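Local atomic coordinates of enterotoxin type A (Staphylococcus aureus, PDB entry 1DYQ), a protein that acts as a superantigen, binding MHC class II and T-cell receptor molecules unprocessed to activate T cells, and causes staphylococcal food poisoning. Residues A[51-56]-A[76-81]; A[70-75]-A[110-115]. The protein carries 3 engineered substitutions. One frame throughout, in Å; residues are numbered along the deposited sequence.

Contact 1: A[51-56]-A[76-81]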
ATOM      1  N   HIS A  51     -17.635   8.079   2.481  1.00 16.13           N
ATOM      2  CA  HIS A  51     -17.065   8.182   1.153  1.00 13.18           C
ATOM      3  C   HIS A  51     -16.550   6.821   0.742  1.00 13.62           C
ATOM      4  O   HIS A  51     -15.435   6.366   1.000  1.00 13.80           O
ATOM      5  CB  HIS A  51     -16.088   9.319   0.951  1.00 13.05           C
ATOM      6  CG  HIS A  51     -16.431  10.629   1.631  1.00 14.72           C
ATOM      7  ND1 HIS A  51     -17.487  11.381   1.208  1.00 19.91           N
ATOM      8  CD2 HIS A  51     -15.893  11.213   2.715  1.00 18.26           C
ATOM      9  CE1 HIS A  51     -17.599  12.424   2.012  1.00 19.41           C
ATOM     10  NE2 HIS A  51     -16.637  12.359   2.931  1.00 21.06           N
ATOM     11  N   THR A  52     -17.470   5.894   0.494  1.00 11.89           N
ATOM     12  CA  THR A  52     -17.196   4.520   0.275  1.00 11.89           C
ATOM     13  C   THR A  52     -17.806   3.958  -1.006  1.00 11.77           C
ATOM     14  O   THR A  52     -18.768   4.554  -1.559  1.00 13.73           O
ATOM     15  CB  THR A  52     -17.680   3.599   1.442  1.00 13.51           C
ATOM     16  OG1 THR A  52     -19.118   3.696   1.551  1.00 15.14           O
ATOM     17  CG2 THR A  52     -17.061   4.053   2.748  1.00 13.16           C
ATOM     18  N   ILE A  53     -17.223   2.916  -1.530  1.00 11.36           N
ATOM     19  CA  ILE A  53     -17.867   2.103  -2.583  1.00 12.97           C
ATOM     20  C   ILE A  53     -17.952   0.697  -2.058  1.00 13.68           C
ATOM     21  O   ILE A  53     -16.958   0.069  -1.629  1.00 11.61           O
ATOM     22  CB  ILE A  53     -17.125   2.137  -3.925  1.00 14.74           C
ATOM     23  CG1 ILE A  53     -17.127   3.542  -4.531  1.00 16.38           C
ATOM     24  CG2 ILE A  53     -17.855   1.167  -4.898  1.00 15.99           C
ATOM     25  CD1 ILE A  53     -16.214   3.668  -5.739  1.00 15.61           C
ATOM     26  N   LEU A  54     -19.142   0.086  -2.107  1.00 13.58           N
ATOM     27  CA  LEU A  54     -19.395  -1.240  -1.677  1.00 11.57           C
ATOM     28  C   LEU A  54     -19.533  -2.237  -2.808  1.00 12.94           C
ATOM     29  O   LEU A  54     -20.368  -2.039  -3.696  1.00 14.58           O
ATOM     30  CB  LEU A  54     -20.691  -1.260  -0.797  1.00 12.70           C
ATOM     31  CG  LEU A  54     -21.061  -2.653  -0.297  1.00 13.12           C
ATOM     32  CD1 LEU A  54     -20.025  -3.193   0.680  1.00 15.10           C
ATOM     33  CD2 LEU A  54     -22.442  -2.598   0.387  1.00 17.19           C
ATOM     34  N   PHE A  55     -18.644  -3.200  -2.879  1.00 13.39           N
ATOM     35  CA  PHE A  55     -18.685  -4.273  -3.862  1.00 14.35           C
ATOM     36  C   PHE A  55     -19.353  -5.490  -3.249  1.00 14.47           C
ATOM     37  O   PHE A  55     -18.767  -6.310  -2.546  1.00 12.99           O
ATOM     38  CB  PHE A  55     -17.302  -4.607  -4.420  1.00 15.65           C
ATOM     39  CG  PHE A  55     -16.677  -3.497  -5.217  1.00 15.18           C
ATOM     40  CD1 PHE A  55     -15.935  -2.507  -4.588  1.00 18.57           C
ATOM     41  CD2 PHE A  55     -16.825  -3.434  -6.596  1.00 16.82           C
ATOM     42  CE1 PHE A  55     -15.384  -1.465  -5.312  1.00 16.95           C
ATOM     43  CE2 PHE A  55     -16.262  -2.397  -7.319  1.00 15.17           C
ATOM     44  CZ  PHE A  55     -15.544  -1.416  -6.692  1.00 17.65           C
ATOM     45  N   LYS A  56     -20.684  -5.561  -3.452  1.00 16.64           N
ATOM     46  CA  LYS A  56     -21.477  -6.636  -2.890  1.00 18.38           C
ATOM     47  C   LYS A  56     -21.181  -7.983  -3.518  1.00 19.40           C
ATOM     48  O   LYS A  56     -20.965  -8.052  -4.738  1.00 19.24           O
ATOM     49  CB  LYS A  56     -22.981  -6.313  -3.100  1.00 20.93           C
ATOM     50  CG  LYS A  56     -23.512  -5.296  -2.101  1.00 24.21           C
ATOM     51  CD  LYS A  56     -24.882  -4.760  -2.568  1.00 29.44           C
ATOM     52  CE  LYS A  56     -25.624  -4.159  -1.379  1.00 30.89           C
ATOM     53  NZ  LYS A  56     -26.676  -3.202  -1.801  1.00 36.54           N
ATOM     54  N   ASP A  76     -14.882  14.137  -3.223  1.00 17.29           N
ATOM     55  CA  ASP A  76     -14.257  14.282  -4.554  1.00 17.52           C
ATOM     56  C   ASP A  76     -13.538  13.026  -4.982  1.00 16.05           C
ATOM     57  O   ASP A  76     -13.581  12.639  -6.162  1.00 19.35           O
ATOM     58  CB  ASP A  76     -13.356  15.514  -4.563  1.00 24.12           C
ATOM     59  CG  ASP A  76     -14.176  16.776  -4.854  1.00 29.81           C
ATOM     60  OD1 ASP A  76     -15.378  16.793  -4.541  1.00 33.81           O
ATOM     61  OD2 ASP A  76     -13.597  17.720  -5.413  1.00 36.99           O
ATOM     62  N   ILE A  77     -12.895  12.308  -4.041  1.00 15.14           N
ATOM     63  CA  ILE A  77     -12.188  11.098  -4.401  1.00 14.20           C
ATOM     64  C   ILE A  77     -13.149   9.967  -4.752  1.00 13.96           C
ATOM     65  O   ILE A  77     -13.014   9.358  -5.810  1.00 15.41           O
ATOM     66  CB  ILE A  77     -11.196  10.648  -3.322  1.00 12.84           C
ATOM     67  CG1 ILE A  77     -10.088  11.694  -3.166  1.00 19.41           C
ATOM     68  CG2 ILE A  77     -10.594   9.290  -3.681  1.00 16.48           C
ATOM     69  CD1 ILE A  77      -9.266  11.482  -1.903  1.00 20.04           C
ATOM     70  N   VAL A  78     -14.166   9.748  -3.904  1.00 14.99           N
ATOM     71  CA  VAL A  78     -15.109   8.668  -4.207  1.00 17.14           C
ATOM     72  C   VAL A  78     -15.858   8.962  -5.501  1.00 16.48           C
ATOM     73  O   VAL A  78     -16.023   8.039  -6.318  1.00 16.34           O
ATOM     74  CB  VAL A  78     -16.037   8.326  -3.049  1.00 18.12           C
ATOM     75  CG1 VAL A  78     -16.999   9.412  -2.679  1.00 17.62           C
ATOM     76  CG2 VAL A  78     -16.803   7.024  -3.393  1.00 19.99           C
ATOM     77  N   ASP A  79     -16.187  10.216  -5.759  1.00 18.20           N
ATOM     78  CA  ASP A  79     -16.860  10.588  -7.009  1.00 19.59           C
ATOM     79  C   ASP A  79     -16.050  10.317  -8.247  1.00 20.44           C
ATOM     80  O   ASP A  79     -16.657  10.083  -9.345  1.00 21.84           O
ATOM     81  CB  ASP A  79     -17.339  12.036  -6.973  1.00 23.58           C
ATOM     82  CG  ASP A  79     -18.534  12.262  -6.080  1.00 25.71           C
ATOM     83  OD1 ASP A  79     -19.145  11.272  -5.616  1.00 29.55           O
ATOM     84  OD2 ASP A  79     -18.849  13.438  -5.808  1.00 28.58           O
ATOM     85  N   LYS A  80     -14.738  10.187  -8.199  1.00 17.42           N
ATOM     86  CA  LYS A  80     -13.928   9.839  -9.351  1.00 17.74           C
ATOM     87  C   LYS A  80     -14.218   8.421  -9.841  1.00 15.01           C
ATOM     88  O   LYS A  80     -13.987   8.066 -10.997  1.00 17.27           O
ATOM     89  CB  LYS A  80     -12.425   9.909  -9.032  1.00 22.38           C
ATOM     90  CG  LYS A  80     -11.788  11.263  -9.010  1.00 29.79           C
ATOM     91  CD  LYS A  80     -10.247  11.136  -8.937  1.00 33.05           C
ATOM     92  CE  LYS A  80      -9.806  11.034  -7.492  1.00 37.39           C
ATOM     93  NZ  LYS A  80      -8.545  11.794  -7.228  1.00 38.07           N
ATOM     94  N   TYR A  81     -14.576   7.521  -8.906  1.00 14.31           N
ATOM     95  CA  TYR A  81     -14.645   6.124  -9.155  1.00 15.02           C
ATOM     96  C   TYR A  81     -16.044   5.507  -9.079  1.00 13.85           C
ATOM     97  O   TYR A  81     -16.242   4.408  -9.600  1.00 16.10           O
ATOM     98  CB  TYR A  81     -13.745   5.376  -8.106  1.00 14.97           C
ATOM     99  CG  TYR A  81     -12.309   5.928  -8.188  1.00 15.24           C
ATOM    100  CD1 TYR A  81     -11.527   5.646  -9.295  1.00 16.26           C
ATOM    101  CD2 TYR A  81     -11.798   6.658  -7.140  1.00 17.89           C
ATOM    102  CE1 TYR A  81     -10.242   6.172  -9.382  1.00 16.44           C
ATOM    103  CE2 TYR A  81     -10.495   7.167  -7.208  1.00 19.02           C
ATOM    104  CZ  TYR A  81      -9.743   6.916  -8.331  1.00 18.91           C
ATOM    105  OH  TYR A  81      -8.457   7.412  -8.419  1.00 20.77           O
TER

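Contact 2: A[70-75]-A[110-115]. Engineered in segment 70-75: R71 (natural residue Asp).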
ATOM      1  N   VAL A  70     -14.702  -0.290   0.003  1.00 10.22           N
ATOM      2  CA  VAL A  70     -13.526   0.579  -0.245  1.00 10.21           C
ATOM      3  C   VAL A  70     -13.775   1.905   0.399  1.00  9.92           C
ATOM      4  O   VAL A  70     -14.841   2.546   0.184  1.00 11.09           O
ATOM      5  CB  VAL A  70     -13.237   0.731  -1.737  1.00 10.60           C
ATOM      6  CG1 VAL A  70     -11.980   1.599  -1.932  1.00 12.82           C
ATOM      7  CG2 VAL A  70     -13.057  -0.619  -2.400  1.00 13.42           C
ATOM      8  N   ARG A  71     -12.860   2.411   1.212  1.00  8.73           N
ATOM      9  CA  ARG A  71     -12.977   3.623   1.964  1.00  9.50           C
ATOM     10  C   ARG A  71     -12.062   4.741   1.413  1.00 10.56           C
ATOM     11  O   ARG A  71     -10.914   4.397   1.064  1.00 12.47           O
ATOM     12  CB  ARG A  71     -12.613   3.412   3.448  1.00 11.55           C
ATOM     13  CG  ARG A  71     -13.408   2.308   4.128  1.00 11.60           C
ATOM     14  CD  ARG A  71     -13.012   2.129   5.617  1.00 11.78           C
ATOM     15  NE  ARG A  71     -13.249   3.351   6.353  1.00 13.48           N
ATOM     16  CZ  ARG A  71     -12.849   3.634   7.583  1.00 15.19           C
ATOM     17  NH1 ARG A  71     -12.166   2.765   8.297  1.00 13.51           N
ATOM     18  NH2 ARG A  71     -13.131   4.848   8.094  1.00 14.90           N
ATOM     19  N   PHE A  72     -12.602   5.894   1.228  1.00 10.40           N
ATOM     20  CA  PHE A  72     -11.831   7.040   0.702  1.00 10.20           C
ATOM     21  C   PHE A  72     -11.888   8.209   1.677  1.00 13.14           C
ATOM     22  O   PHE A  72     -12.784   8.354   2.501  1.00 14.41           O
ATOM     23  CB  PHE A  72     -12.431   7.458  -0.647  1.00 10.30           C
ATOM     24  CG  PHE A  72     -12.487   6.406  -1.684  1.00 11.30           C
ATOM     25  CD1 PHE A  72     -11.381   6.095  -2.490  1.00 13.22           C
ATOM     26  CD2 PHE A  72     -13.630   5.635  -1.872  1.00 13.15           C
ATOM     27  CE1 PHE A  72     -11.453   5.120  -3.456  1.00 13.25           C
ATOM     28  CE2 PHE A  72     -13.706   4.657  -2.833  1.00 17.03           C
ATOM     29  CZ  PHE A  72     -12.620   4.406  -3.657  1.00 16.63           C
ATOM     30  N   ASP A  73     -10.979   9.179   1.460  1.00 12.98           N
ATOM     31  CA  ASP A  73     -10.887  10.337   2.310  1.00 13.79           C
ATOM     32  C   ASP A  73     -12.026  11.334   2.106  1.00 14.94           C
ATOM     33  O   ASP A  73     -12.301  12.084   3.068  1.00 18.53           O
ATOM     34  CB  ASP A  73      -9.585  11.126   2.016  1.00 15.80           C
ATOM     35  CG  ASP A  73      -8.386  10.692   2.759  1.00 17.12           C
ATOM     36  OD1 ASP A  73      -8.405   9.831   3.647  1.00 17.41           O
ATOM     37  OD2 ASP A  73      -7.262  11.232   2.399  1.00 18.77           O
ATOM     38  N   SER A  74     -12.536  11.478   0.913  1.00 14.13           N
ATOM     39  CA  SER A  74     -13.440  12.565   0.584  1.00 13.33           C
ATOM     40  C   SER A  74     -14.397  12.249  -0.536  1.00 13.68           C
ATOM     41  O   SER A  74     -14.286  11.280  -1.264  1.00 14.11           O
ATOM     42  CB  SER A  74     -12.550  13.779   0.128  1.00 17.11           C
ATOM     43  OG  SER A  74     -12.031  13.476  -1.174  1.00 19.22           O
ATOM     44  N   LYS A  75     -15.405  13.139  -0.643  1.00 14.64           N
ATOM     45  CA  LYS A  75     -16.419  13.012  -1.694  1.00 18.62           C
ATOM     46  C   LYS A  75     -15.846  13.211  -3.073  1.00 17.26           C
ATOM     47  O   LYS A  75     -16.116  12.431  -3.982  1.00 18.17           O
ATOM     48  CB  LYS A  75     -17.545  13.987  -1.370  1.00 22.90           C
ATOM     49  CG  LYS A  75     -18.386  14.512  -2.482  1.00 29.02           C
ATOM     50  CD  LYS A  75     -19.128  15.793  -2.038  1.00 34.46           C
ATOM     51  CE  LYS A  75     -18.132  16.826  -1.511  1.00 36.70           C
ATOM     52  NZ  LYS A  75     -18.825  18.000  -0.906  1.00 36.14           N
ATOM     53  N   GLY A 110      -8.630   3.025  -0.173  1.00  9.62           N
ATOM     54  CA  GLY A 110      -8.177   3.335  -1.559  1.00 11.35           C
ATOM     55  C   GLY A 110      -7.957   2.097  -2.377  1.00 10.85           C
ATOM     56  O   GLY A 110      -8.691   1.095  -2.299  1.00 11.36           O
ATOM     57  N   GLY A 111      -6.892   2.095  -3.208  1.00 11.19           N
ATOM     58  CA  GLY A 111      -6.572   0.951  -4.039  1.00 11.40           C
ATOM     59  C   GLY A 111      -7.252   0.950  -5.399  1.00 10.82           C
ATOM     60  O   GLY A 111      -7.189  -0.111  -6.061  1.00 12.71           O
ATOM     61  N   VAL A 112      -7.950   2.010  -5.774  1.00 10.26           N
ATOM     62  CA  VAL A 112      -8.759   1.967  -7.001  1.00 11.44           C
ATOM     63  C   VAL A 112      -8.178   2.835  -8.105  1.00 12.01           C
ATOM     64  O   VAL A 112      -7.754   3.958  -7.872  1.00 12.92           O
ATOM     65  CB  VAL A 112     -10.173   2.506  -6.652  1.00 13.12           C
ATOM     66  CG1 VAL A 112     -11.121   2.397  -7.845  1.00 14.04           C
ATOM     67  CG2 VAL A 112     -10.723   1.708  -5.480  1.00 13.73           C
ATOM     68  N   THR A 113      -8.257   2.339  -9.344  1.00 12.41           N
ATOM     69  CA  THR A 113      -7.867   3.149 -10.498  1.00 11.20           C
ATOM     70  C   THR A 113      -8.916   2.987 -11.620  1.00 11.39           C
ATOM     71  O   THR A 113      -9.513   1.930 -11.728  1.00 14.27           O
ATOM     72  CB  THR A 113      -6.511   2.686 -11.090  1.00 12.18           C
ATOM     73  OG1 THR A 113      -6.434   1.300 -11.166  1.00 13.77           O
ATOM     74  CG2 THR A 113      -5.382   3.240 -10.192  1.00 14.06           C
ATOM     75  N   LEU A 114      -9.112   4.050 -12.382  1.00 13.23           N
ATOM     76  CA  LEU A 114     -10.012   3.907 -13.559  1.00 15.17           C
ATOM     77  C   LEU A 114      -9.457   2.853 -14.483  1.00 16.89           C
ATOM     78  O   LEU A 114      -8.244   2.790 -14.722  1.00 16.75           O
ATOM     79  CB  LEU A 114     -10.153   5.250 -14.270  1.00 16.00           C
ATOM     80  CG  LEU A 114     -10.884   6.321 -13.442  1.00 17.33           C
ATOM     81  CD1 LEU A 114     -10.752   7.686 -14.080  1.00 21.81           C
ATOM     82  CD2 LEU A 114     -12.339   5.891 -13.273  1.00 16.13           C
ATOM     83  N   HIS A 115     -10.334   1.993 -15.017  1.00 14.53           N
ATOM     84  CA  HIS A 115      -9.877   0.892 -15.838  1.00 16.97           C
ATOM     85  C   HIS A 115      -9.488   1.359 -17.241  1.00 19.44           C
ATOM     86  O   HIS A 115      -8.570   0.900 -17.868  1.00 19.79           O
ATOM     87  CB  HIS A 115     -10.946  -0.181 -15.937  1.00 17.05           C
ATOM     88  CG  HIS A 115     -10.667  -1.299 -16.875  1.00 18.33           C
ATOM     89  ND1 HIS A 115      -9.924  -2.403 -16.631  1.00 19.26           N
ATOM     90  CD2 HIS A 115     -11.108  -1.409 -18.189  1.00 20.06           C
ATOM     91  CE1 HIS A 115      -9.899  -3.199 -17.715  1.00 19.96           C
ATOM     92  NE2 HIS A 115     -10.602  -2.586 -18.661  1.00 20.74           N
TER

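Contact 1: A[51-56]-A[76-81]
V78 divides its two methyl groups among three residues of 51-56. Its CG1 lies 3.7 Å from CB of H51, meeting the base of that side chain rather than its polar end, for the imidazole leads away from V78 to the N-terminal end of the helix, beside K75. The other methyl, CG2, stands 3.7 Å from CG1 of I53 and also touches the backbone carbonyl oxygen of T52. With CG2 anti to the backbone N (chi1 66° for CG1), the valine fork sits over H51 on one side and over T52 O and I53 on the other, and a short branched residue suits a helix position this close to a backbone. One helical turn beyond V78, Y81 receives I53: CD1 of I53 ends 3.8 Å from CB of Y81, and the two side chains cross at about a right angle. I53 can do this because its extended chain (chi2 171°) carries the terminal methyl away from its own strand.

No hydrogen bond joins the segments; helix 75-81, between the third and fourth strands (67-71 and 86-91), packs apolar groups on strand 52-55 of the five-stranded barrel, as in OB folds. The axes of strand 52-55 and helix 76-81 approach to 8.8 Å and run at 37° to each other.

Further out, the Y81 ring leads away from I53 and packs on V86, V112 and L114. T52 starts its side chain away from the helix, OG1 bonding to the carbonyl of R49. Backbone bonds between H51 and F72, and between I53 and V70, fix the strand beneath the helix.

Contact 2: A[70-75]-A[110-115]
The carbonyl oxygen of R71 takes the backbone N-H of G110 in a hydrogen bond of 2.9 Å, N to O. The bond is nearly straight at hydrogen (160°), and the donor lies almost in line with the C=O, at an angle of 164°. It is the one hydrogen bond between the two segments; after it the chain at 110-111 departs from regular strand geometry. Both residues there are glycines with positive phi, and the backbone angles of G111 would jam a CB against the preceding carbonyl oxygen.

Side chains take over beside this bond. CG1 of V70 comes within 3.3 Å of the carbonyl oxygen of G110, a buried oxygen that has no polar partner in the model. The same methyl, set anti to the backbone N (chi1 -178°), also meets CG2 of V112 at 3.8 Å. That V112 methyl serves a second neighbour: CZ of F72 lies 3.8 Å from it, and the methyl sits at the edge, near the ring plane, while CA of G110 approaches the ring obliquely. A flat, long side chain suits residue 72, whose CB does not aim at the other segment but whose ring end swings nearer to it. F72 also touches I77 and V78 of helix 75-81, and V112 touches V86 and L88.

R71, an engineered residue that is Asp in the natural toxin, starts its side chain away from 110-115; NH1 bonds to O of Q96. At the far end S74 caps the helix, its OG accepting the N-H of I77. Strand 67-71 and the glycine-broken strand 105-114 run parallel, R71 bonding through its backbone to M108 and G110 as in a parallel pair; this pairing of third and fifth strands is a hallmark of the OB fold.

How the contacts relate
After helix 23-32 and strand 36-39 the chain forms strand 52-55, then strand 67-71 antiparallel beside it, and passes through 72-74 into helix 75-81. Contact 1 closes the loop from strand 52-55 to that helix, with 19 residues between its segments. Contact 2 closes a longer one of 34 residues, running from strand 67-71 through the helix and strand 86-91 to strand 105-114. The two loops cross, since 70-75 falls inside contact 1 and 76-81 inside contact 2. Their centres are 6 Å apart, and backbone pairing of 51-56 with 70-75 joins them. Together they tie three sheet strands and one helix within the OB-fold domain.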